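Local coordinates for protein neuraminidase (Influenza A virus, PDB 4K3Y) that forms the tetrameric beta-propeller head of a bat influenza A neuraminidase-like protein, which probably lacks the sialidase activity of classical neuraminidases, at residues P220-E223 and T229-F232; K205-G210 and M268-N273; R55-M60 and D91-E96. One frame throughout, in Å; residues are numbered along the deposited sequence.

Interaction 1 (P220-E223 and T229-F232); sequences PFLE and TYTF
Glu223 and Thr231 exchange two backbone hydrogen bonds across a beta hairpin, the outer two strands of one four-stranded propeller blade. Glu223 N gives to Thr231 O at 3.2 Å, and Thr231 N returns to Glu223 O, also at 3.2 Å. The short strand axes run antiparallel at 166°. Next along, Leu222 and Phe232 form a non-hydrogen-bonded pair, beside which Phe232 CA makes a CA-H...O contact of 3.2 Å with Phe221 O.

On the face bearing Glu223 and Thr231, the two side chains lie alongside each other and point the same way. With chi1 at 153° Thr231 turns OG1 to the far side from its backbone N, and CG2 packs on Glu223 CG at 3.7 Å; both residues keep apolar stems within the sheet and can carry polar ends where it is partly exposed. Leu222 and Phe232 make the opposite face largely apolar. Phe192 and Phe194 meet the Phe232 ring edge-to-face, while Tyr230 suits the border because its hydroxyl bonds to Asp188 N as its CB touches Leu222 CD2 (3.7 Å). Branched Leu222 fits over the flat ring of Phe232 in a CH-pi contact: CG sits 3.9 Å from the ring centroid, 28° off the normal.

Interaction 2 (K205-G210 and M268-N273); sequences KVKCTG and MIEGSN
Two successive blades of the neuraminidase propeller meet where Thr209, on the second strand of one, reaches Met268, on the innermost strand of the next. The bond between them is side chain to backbone: Met268 N donates to Thr209 OG1 at 2.9 Å, with an N-H...O angle of 152°. The first torsion of Thr209 sets this up, since OG1 lies beside the residue's own N (chi1 -61°) on a side chain directed at the other blade. Threonine suits such a seam because it offers a hydroxyl on a short side chain together with a methyl group. Its CG2 comes within 4.2 Å of Met268 CG, while the two side chains cross at about a right angle. Beyond CG the methionine runs out extended, away from Thr209, and its flexible thioether chain packs on Arg219 and Pro235.

In a propeller each blade is a twisted antiparallel sheet, and its strands do not pair with those of the next blade, so side chains bridge the two blades here. Phe221, from the third strand of the first blade, helps to fill the seam by touching Lys207, Thr209 and Glu270. Farther along, the backbones diverge, the CA atoms of Lys207 and Glu270 being 8.0 Å apart, and a long side chain can span the distance. Lys207 stretches across with its chain extended, yet NZ stops 3.7 Å from Glu270 O, an oxygen that is hydrogen-bonded to Tyr200 OH. The Glu270 carboxylate turns away, OE2 bonding to Thr296 OG1 and OE1 to Leu297 N. Lys207 NZ is 6.0 Å from Glu270 OE2, too far for a salt bridge.

Interaction 3 (R55-M60 and D91-E96); sequences RFFVSM and DKLKFE
Phe56 and Glu96 make the closer part of this contact, from strands that are not neighbours. Strand 78-83 runs between them, and the CA atoms of these two residues stand 8.9 Å apart, so only side chains can close the distance. Glu96 OE2 comes to 3.5 Å from Phe56 CE2, approaching the ring obliquely. The side chains cross at about a right angle, and the planes of ring and carboxylate are 43° apart. The glutamate chain bends at its second torsion (chi2 -81°), and with this bend OE2 lies by the Phe56 ring and within hydrogen-bonding distance of Ser81 OG on the middle strand. The same oxygen has a second polar partner, in a salt bridge of 3.5 Å from Lys94 NZ to Glu96 OE2. Together the two would be expected to stabilise a buried negative charge. Phenylalanine suits the opposing position, because its flat apolar ring can lie against the carboxylate on one hand and meet the rings of Phe45 and Trp111 on the other.

The second part is looser. Phe57 CZ and Leu93 CD1 touch at 4.2 Å, the methyl group lying at the edge of the ring, near its plane. Phe57 is buried, whereas Leu93, partly exposed, lies in the loop just before strand 94-98, a place where a branched apolar side chain can still cover a buried ring. On either side of Leu93 the chain serves the assembly: Lys92 NZ bonds to Asp91 O of the third subunit, and Phe95 packs on Thr24 of the second subunit. Side chains of the second and fourth strands meeting over the third fit the up-and-down antiparallel blade of a propeller, here one whose outer edge adjoins other subunits.

Overall arrangement
Interactions 1 and 2 share one blade and touch, with centres 10 Å apart: strands 205-211 and 221-224 are neighbours, and Leu222 O lies 2.8 Å from Cys208 N. Interaction 1 is a regular backbone-paired hairpin at the blade's partly buried outer side. Interaction 2 lies nearer the chain's centre and links that blade to the next through a threonine hydroxyl rather than strand pairing. Interaction 3 belongs to another blade across the centre, its nearest atoms about 21 Å from interaction 1 and about 17 Å from interaction 2. The contact itself is mainly buried, joins non-adjacent strands by side chains alone, and borders on other subunits, which the first two do not touch.

Interaction 1 (P220-E223 and T229-F232)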
loop_
_atom_site.group_PDB
_atom_site.type_symbol
_atom_site.label_atom_id
_atom_site.label_comp_id
_atom_site.label_asym_id
_atom_site.label_seq_id
_atom_site.Cartn_x
_atom_site.Cartn_y
_atom_site.Cartn_z
ATOM N N PRO C 220 -18.442 -37.443 3.242
ATOM C CA PRO C 220 -19.869 -37.104 3.357
ATOM C C PRO C 220 -20.213 -35.850 2.551
ATOM O O PRO C 220 -19.338 -34.995 2.333
ATOM C CB PRO C 220 -20.046 -36.850 4.862
ATOM C CG PRO C 220 -18.674 -36.440 5.347
ATOM C CD PRO C 220 -17.711 -37.242 4.511
ATOM N N PHE C 221 -21.471 -35.747 2.124
ATOM C CA PHE C 221 -21.922 -34.652 1.267
ATOM C C PHE C 221 -23.200 -33.973 1.777
ATOM O O PHE C 221 -24.090 -34.629 2.310
ATOM C CB PHE C 221 -22.163 -35.179 -0.141
ATOM C CG PHE C 221 -22.084 -34.128 -1.201
ATOM C CD1 PHE C 221 -20.853 -33.722 -1.691
ATOM C CD2 PHE C 221 -23.234 -33.548 -1.719
ATOM C CE1 PHE C 221 -20.761 -32.751 -2.679
ATOM C CE2 PHE C 221 -23.153 -32.573 -2.710
ATOM C CZ PHE C 221 -21.913 -32.175 -3.189
ATOM N N LEU C 222 -23.289 -32.660 1.585
ATOM C CA LEU C 222 -24.439 -31.882 2.014
ATOM C C LEU C 222 -24.903 -30.972 0.878
ATOM O O LEU C 222 -24.088 -30.478 0.087
ATOM C CB LEU C 222 -24.055 -30.998 3.209
ATOM C CG LEU C 222 -25.000 -30.764 4.394
ATOM C CD1 LEU C 222 -24.677 -29.433 5.062
ATOM C CD2 LEU C 222 -26.468 -30.841 4.021
ATOM N N GLU C 223 -26.214 -30.764 0.792
ATOM C CA GLU C 223 -26.774 -29.687 -0.020
ATOM C C GLU C 223 -27.905 -29.031 0.775
ATOM O O GLU C 223 -28.569 -29.689 1.581
ATOM C CB GLU C 223 -27.238 -30.185 -1.394
ATOM C CG GLU C 223 -28.493 -31.051 -1.394
ATOM C CD GLU C 223 -28.871 -31.529 -2.793
ATOM O OE1 GLU C 223 -27.980 -31.546 -3.678
ATOM O OE2 GLU C 223 -30.061 -31.879 -3.001
ATOM N N THR C 229 -33.460 -26.186 4.103
ATOM C CA THR C 229 -33.880 -27.510 3.692
ATOM C C THR C 229 -32.662 -28.273 3.156
ATOM O O THR C 229 -32.096 -27.941 2.102
ATOM C CB THR C 229 -35.002 -27.436 2.645
ATOM O OG1 THR C 229 -36.106 -26.689 3.181
ATOM C CG2 THR C 229 -35.456 -28.833 2.265
ATOM N N TYR C 230 -32.255 -29.292 3.899
ATOM C CA TYR C 230 -31.036 -30.009 3.566
ATOM C C TYR C 230 -31.268 -31.493 3.356
ATOM O O TYR C 230 -32.231 -32.083 3.858
ATOM C CB TYR C 230 -29.968 -29.819 4.662
ATOM C CG TYR C 230 -30.298 -30.513 5.974
ATOM C CD1 TYR C 230 -31.034 -29.860 6.957
ATOM C CD2 TYR C 230 -29.873 -31.818 6.230
ATOM C CE1 TYR C 230 -31.341 -30.482 8.156
ATOM C CE2 TYR C 230 -30.181 -32.449 7.430
ATOM C CZ TYR C 230 -30.914 -31.776 8.390
ATOM O OH TYR C 230 -31.225 -32.383 9.588
ATOM N N THR C 231 -30.357 -32.082 2.603
ATOM C CA THR C 231 -30.212 -33.510 2.587
ATOM C C THR C 231 -28.711 -33.841 2.570
ATOM O O THR C 231 -27.924 -33.191 1.866
ATOM C CB THR C 231 -31.008 -34.154 1.422
ATOM O OG1 THR C 231 -30.388 -35.389 1.034
ATOM C CG2 THR C 231 -31.078 -33.220 0.226
ATOM N N PHE C 232 -28.319 -34.805 3.403
ATOM C CA PHE C 232 -26.965 -35.334 3.389
ATOM C C PHE C 232 -26.917 -36.484 2.385
ATOM O O PHE C 232 -27.818 -37.325 2.359
ATOM C CB PHE C 232 -26.572 -35.867 4.772
ATOM C CG PHE C 232 -26.103 -34.809 5.744
ATOM C CD1 PHE C 232 -24.802 -34.320 5.693
ATOM C CD2 PHE C 232 -26.951 -34.331 6.738
ATOM C CE1 PHE C 232 -24.359 -33.356 6.601
ATOM C CE2 PHE C 232 -26.512 -33.367 7.650
ATOM C CZ PHE C 232 -25.213 -32.883 7.576
#

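Interaction 2 (K205-G210 and M268-N273)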
loop_
_atom_site.group_PDB
_atom_site.type_symbol
_atom_site.label_atom_id
_atom_site.label_comp_id
_atom_site.label_asym_id
_atom_site.label_seq_id
_atom_site.Cartn_x
_atom_site.Cartn_y
_atom_site.Cartn_z
ATOM N N LYS C 205 -28.775 -24.307 -4.713
ATOM C CA LYS C 205 -28.304 -25.011 -3.523
ATOM C C LYS C 205 -26.846 -24.695 -3.178
ATOM O O LYS C 205 -26.001 -24.519 -4.064
ATOM C CB LYS C 205 -28.492 -26.527 -3.678
ATOM C CG LYS C 205 -29.941 -26.971 -3.624
ATOM C CD LYS C 205 -30.159 -28.299 -4.338
ATOM C CE LYS C 205 -31.636 -28.519 -4.638
ATOM N NZ LYS C 205 -32.417 -27.241 -4.538
ATOM N N VAL C 206 -26.561 -24.605 -1.883
ATOM C CA VAL C 206 -25.180 -24.677 -1.433
ATOM C C VAL C 206 -24.817 -26.148 -1.331
ATOM O O VAL C 206 -25.575 -26.939 -0.771
ATOM C CB VAL C 206 -24.966 -24.035 -0.064
ATOM C CG1 VAL C 206 -23.504 -24.195 0.361
ATOM C CG2 VAL C 206 -25.340 -22.574 -0.106
ATOM N N LYS C 207 -23.666 -26.519 -1.886
ATOM C CA LYS C 207 -23.218 -27.902 -1.828
ATOM C C LYS C 207 -21.861 -28.024 -1.118
ATOM O O LYS C 207 -20.917 -27.305 -1.448
ATOM C CB LYS C 207 -23.204 -28.498 -3.238
ATOM C CG LYS C 207 -24.550 -28.409 -3.947
ATOM C CD LYS C 207 -24.545 -29.257 -5.213
ATOM C CE LYS C 207 -25.724 -28.962 -6.134
ATOM N NZ LYS C 207 -25.361 -29.243 -7.569
ATOM N N CYS C 208 -21.774 -28.922 -0.139
ATOM C CA CYS C 208 -20.566 -29.034 0.675
ATOM C C CYS C 208 -20.008 -30.453 0.706
ATOM O O CYS C 208 -20.759 -31.426 0.667
ATOM C CB CYS C 208 -20.851 -28.564 2.101
ATOM S SG CYS C 208 -21.375 -26.881 2.174
ATOM N N THR C 209 -18.687 -30.568 0.777
ATOM C CA THR C 209 -18.043 -31.865 0.960
ATOM C C THR C 209 -17.363 -31.860 2.304
ATOM O O THR C 209 -16.506 -31.024 2.561
ATOM C CB THR C 209 -16.981 -32.130 -0.089
ATOM O OG1 THR C 209 -17.587 -32.133 -1.388
ATOM C CG2 THR C 209 -16.338 -33.476 0.167
ATOM N N GLY C 210 -17.753 -32.779 3.176
ATOM C CA GLY C 210 -17.152 -32.843 4.494
ATOM C C GLY C 210 -16.072 -33.909 4.594
ATOM O O GLY C 210 -15.777 -34.610 3.616
ATOM N N MET C 268 -15.330 -32.851 -3.142
ATOM C CA MET C 268 -15.914 -33.499 -4.300
ATOM C C MET C 268 -16.713 -32.421 -5.031
ATOM O O MET C 268 -17.223 -31.482 -4.396
ATOM C CB MET C 268 -16.838 -34.636 -3.870
ATOM C CG MET C 268 -16.136 -35.851 -3.244
ATOM S SD MET C 268 -17.308 -37.029 -2.530
ATOM C CE MET C 268 -16.213 -38.364 -2.007
ATOM N N ILE C 269 -16.816 -32.529 -6.353
ATOM C CA ILE C 269 -17.676 -31.611 -7.087
ATOM C C ILE C 269 -18.824 -32.370 -7.732
ATOM O O ILE C 269 -18.594 -33.266 -8.551
ATOM C CB ILE C 269 -16.925 -30.839 -8.193
ATOM C CG1 ILE C 269 -15.735 -30.076 -7.609
ATOM C CG2 ILE C 269 -17.893 -29.886 -8.923
ATOM C CD1 ILE C 269 -14.847 -29.425 -8.662
ATOM N N GLU C 270 -20.054 -32.011 -7.369
ATOM C CA GLU C 270 -21.240 -32.665 -7.931
ATOM C C GLU C 270 -21.855 -31.865 -9.082
ATOM O O GLU C 270 -22.223 -30.691 -8.927
ATOM C CB GLU C 270 -22.296 -32.903 -6.851
ATOM C CG GLU C 270 -23.663 -33.266 -7.401
ATOM C CD GLU C 270 -23.773 -34.723 -7.808
ATOM O OE1 GLU C 270 -22.736 -35.419 -7.853
ATOM O OE2 GLU C 270 -24.907 -35.177 -8.077
ATOM N N GLY C 271 -21.978 -32.503 -10.239
ATOM C CA GLY C 271 -22.474 -31.801 -11.403
ATOM C C GLY C 271 -23.019 -32.742 -12.449
ATOM O O GLY C 271 -23.265 -33.926 -12.181
ATOM N N SER C 272 -23.237 -32.195 -13.640
ATOM C CA SER C 272 -23.491 -32.998 -14.822
ATOM C C SER C 272 -22.255 -33.863 -14.946
ATOM O O SER C 272 -22.325 -35.086 -15.140
ATOM C CB SER C 272 -23.604 -32.077 -16.024
ATOM O OG SER C 272 -22.793 -30.927 -15.828
ATOM N N ASN C 273 -21.117 -33.189 -14.812
ATOM C CA ASN C 273 -19.829 -33.833 -14.651
ATOM C C ASN C 273 -19.402 -33.696 -13.214
ATOM O O ASN C 273 -19.459 -32.606 -12.637
ATOM C CB ASN C 273 -18.788 -33.194 -15.566
ATOM C CG ASN C 273 -18.800 -33.791 -16.953
ATOM O OD1 ASN C 273 -19.598 -34.693 -17.249
ATOM N ND2 ASN C 273 -17.920 -33.294 -17.817
#

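Interaction 3 (R55-M60 and D91-E96)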
loop_
_atom_site.group_PDB
_atom_site.type_symbol
_atom_site.label_atom_id
_atom_site.label_comp_id
_atom_site.label_asym_id
_atom_site.label_seq_id
_atom_site.Cartn_x
_atom_site.Cartn_y
_atom_site.Cartn_z
ATOM N N ARG C 55 -6.314 -14.764 0.204
ATOM C CA ARG C 55 -5.718 -15.930 0.840
ATOM C C ARG C 55 -5.763 -15.710 2.350
ATOM O O ARG C 55 -4.963 -14.936 2.904
ATOM C CB ARG C 55 -4.246 -16.062 0.421
ATOM C CG ARG C 55 -3.720 -17.469 0.474
ATOM C CD ARG C 55 -2.488 -17.620 1.332
ATOM N NE ARG C 55 -1.262 -17.653 0.529
ATOM C CZ ARG C 55 -0.117 -18.234 0.891
ATOM N NH1 ARG C 55 -0.012 -18.874 2.044
ATOM N NH2 ARG C 55 0.931 -18.187 0.078
ATOM N N PHE C 56 -6.694 -16.376 3.014
ATOM C CA PHE C 56 -6.748 -16.330 4.461
ATOM C C PHE C 56 -5.892 -17.421 5.082
ATOM O O PHE C 56 -5.725 -18.502 4.505
ATOM C CB PHE C 56 -8.187 -16.453 4.909
ATOM C CG PHE C 56 -8.988 -15.249 4.595
ATOM C CD1 PHE C 56 -9.484 -15.041 3.315
ATOM C CD2 PHE C 56 -9.209 -14.289 5.571
ATOM C CE1 PHE C 56 -10.201 -13.912 3.024
ATOM C CE2 PHE C 56 -9.923 -13.159 5.284
ATOM C CZ PHE C 56 -10.425 -12.966 4.012
ATOM N N PHE C 57 -5.351 -17.125 6.258
ATOM C CA PHE C 57 -4.526 -18.089 6.974
ATOM C C PHE C 57 -4.295 -17.699 8.434
ATOM O O PHE C 57 -4.626 -16.579 8.871
ATOM C CB PHE C 57 -3.175 -18.272 6.282
ATOM C CG PHE C 57 -2.357 -17.020 6.216
ATOM C CD1 PHE C 57 -1.502 -16.671 7.261
ATOM C CD2 PHE C 57 -2.429 -16.189 5.106
ATOM C CE1 PHE C 57 -0.734 -15.516 7.197
ATOM C CE2 PHE C 57 -1.664 -15.022 5.039
ATOM C CZ PHE C 57 -0.817 -14.689 6.085
ATOM N N VAL C 58 -3.727 -18.646 9.179
ATOM C CA VAL C 58 -3.302 -18.411 10.551
ATOM C C VAL C 58 -1.775 -18.429 10.569
ATOM O O VAL C 58 -1.159 -19.235 9.880
ATOM C CB VAL C 58 -3.901 -19.463 11.504
ATOM C CG1 VAL C 58 -3.380 -19.264 12.927
ATOM C CG2 VAL C 58 -5.442 -19.388 11.463
ATOM N N SER C 59 -1.157 -17.523 11.320
ATOM C CA SER C 59 0.301 -17.364 11.259
ATOM C C SER C 59 1.027 -18.263 12.252
ATOM O O SER C 59 0.426 -18.749 13.216
ATOM C CB SER C 59 0.675 -15.951 11.604
ATOM O OG SER C 59 0.313 -15.718 12.951
ATOM N N MET C 60 2.320 -18.474 12.002
ATOM C CA MET C 60 3.212 -19.185 12.914
ATOM C C MET C 60 4.482 -18.351 13.142
ATOM O O MET C 60 5.344 -18.722 13.944
ATOM C CB MET C 60 3.593 -20.560 12.354
ATOM C CG MET C 60 2.428 -21.473 11.985
ATOM S SD MET C 60 2.946 -22.867 10.951
ATOM C CE MET C 60 4.249 -23.599 11.938
ATOM N N ASP C 91 4.605 -6.497 4.610
ATOM C CA ASP C 91 4.052 -5.376 3.862
ATOM C C ASP C 91 2.680 -5.709 3.288
ATOM O O ASP C 91 1.856 -4.828 3.084
ATOM C CB ASP C 91 5.013 -4.982 2.732
ATOM C CG ASP C 91 6.469 -4.909 3.192
ATOM O OD1 ASP C 91 6.767 -5.355 4.322
ATOM O OD2 ASP C 91 7.318 -4.415 2.420
ATOM N N LYS C 92 2.423 -6.984 3.029
ATOM C CA LYS C 92 1.192 -7.352 2.339
ATOM C C LYS C 92 0.089 -7.888 3.275
ATOM O O LYS C 92 -1.045 -8.126 2.841
ATOM C CB LYS C 92 1.505 -8.343 1.215
ATOM C CG LYS C 92 2.361 -7.761 0.097
ATOM C CD LYS C 92 1.650 -6.621 -0.622
ATOM C CE LYS C 92 2.473 -6.122 -1.802
ATOM N NZ LYS C 92 3.907 -5.976 -1.415
ATOM N N LEU C 93 0.420 -8.043 4.559
ATOM C CA LEU C 93 -0.477 -8.663 5.545
ATOM C C LEU C 93 -1.599 -7.745 6.007
ATOM O O LEU C 93 -1.333 -6.630 6.461
ATOM C CB LEU C 93 0.319 -9.077 6.781
ATOM C CG LEU C 93 0.775 -10.529 6.880
ATOM C CD1 LEU C 93 1.137 -11.060 5.521
ATOM C CD2 LEU C 93 1.965 -10.655 7.807
ATOM N N LYS C 94 -2.844 -8.207 5.890
ATOM C CA LYS C 94 -3.969 -7.574 6.585
ATOM C C LYS C 94 -4.289 -8.424 7.807
ATOM O O LYS C 94 -4.590 -9.616 7.683
ATOM C CB LYS C 94 -5.202 -7.473 5.671
ATOM C CG LYS C 94 -6.527 -7.091 6.379
ATOM C CD LYS C 94 -7.486 -6.391 5.385
ATOM C CE LYS C 94 -8.974 -6.580 5.695
ATOM N NZ LYS C 94 -9.744 -6.991 4.458
ATOM N N PHE C 95 -4.188 -7.830 8.988
ATOM C CA PHE C 95 -4.592 -8.512 10.219
ATOM C C PHE C 95 -6.123 -8.634 10.265
ATOM O O PHE C 95 -6.844 -7.725 9.846
ATOM C CB PHE C 95 -4.056 -7.758 11.438
ATOM C CG PHE C 95 -4.655 -8.193 12.734
ATOM C CD1 PHE C 95 -4.223 -9.358 13.362
ATOM C CD2 PHE C 95 -5.636 -7.433 13.339
ATOM C CE1 PHE C 95 -4.770 -9.758 14.563
ATOM C CE2 PHE C 95 -6.188 -7.833 14.544
ATOM C CZ PHE C 95 -5.751 -8.998 15.151
ATOM N N GLU C 96 -6.624 -9.759 10.761
ATOM C CA GLU C 96 -8.042 -10.055 10.603
ATOM C C GLU C 96 -8.789 -10.326 11.910
ATOM O O GLU C 96 -9.908 -9.830 12.115
ATOM C CB GLU C 96 -8.219 -11.215 9.621
ATOM C CG GLU C 96 -7.879 -10.848 8.176
ATOM C CD GLU C 96 -9.021 -10.116 7.459
ATOM O OE1 GLU C 96 -10.035 -9.765 8.128
ATOM O OE2 GLU C 96 -8.905 -9.904 6.219
#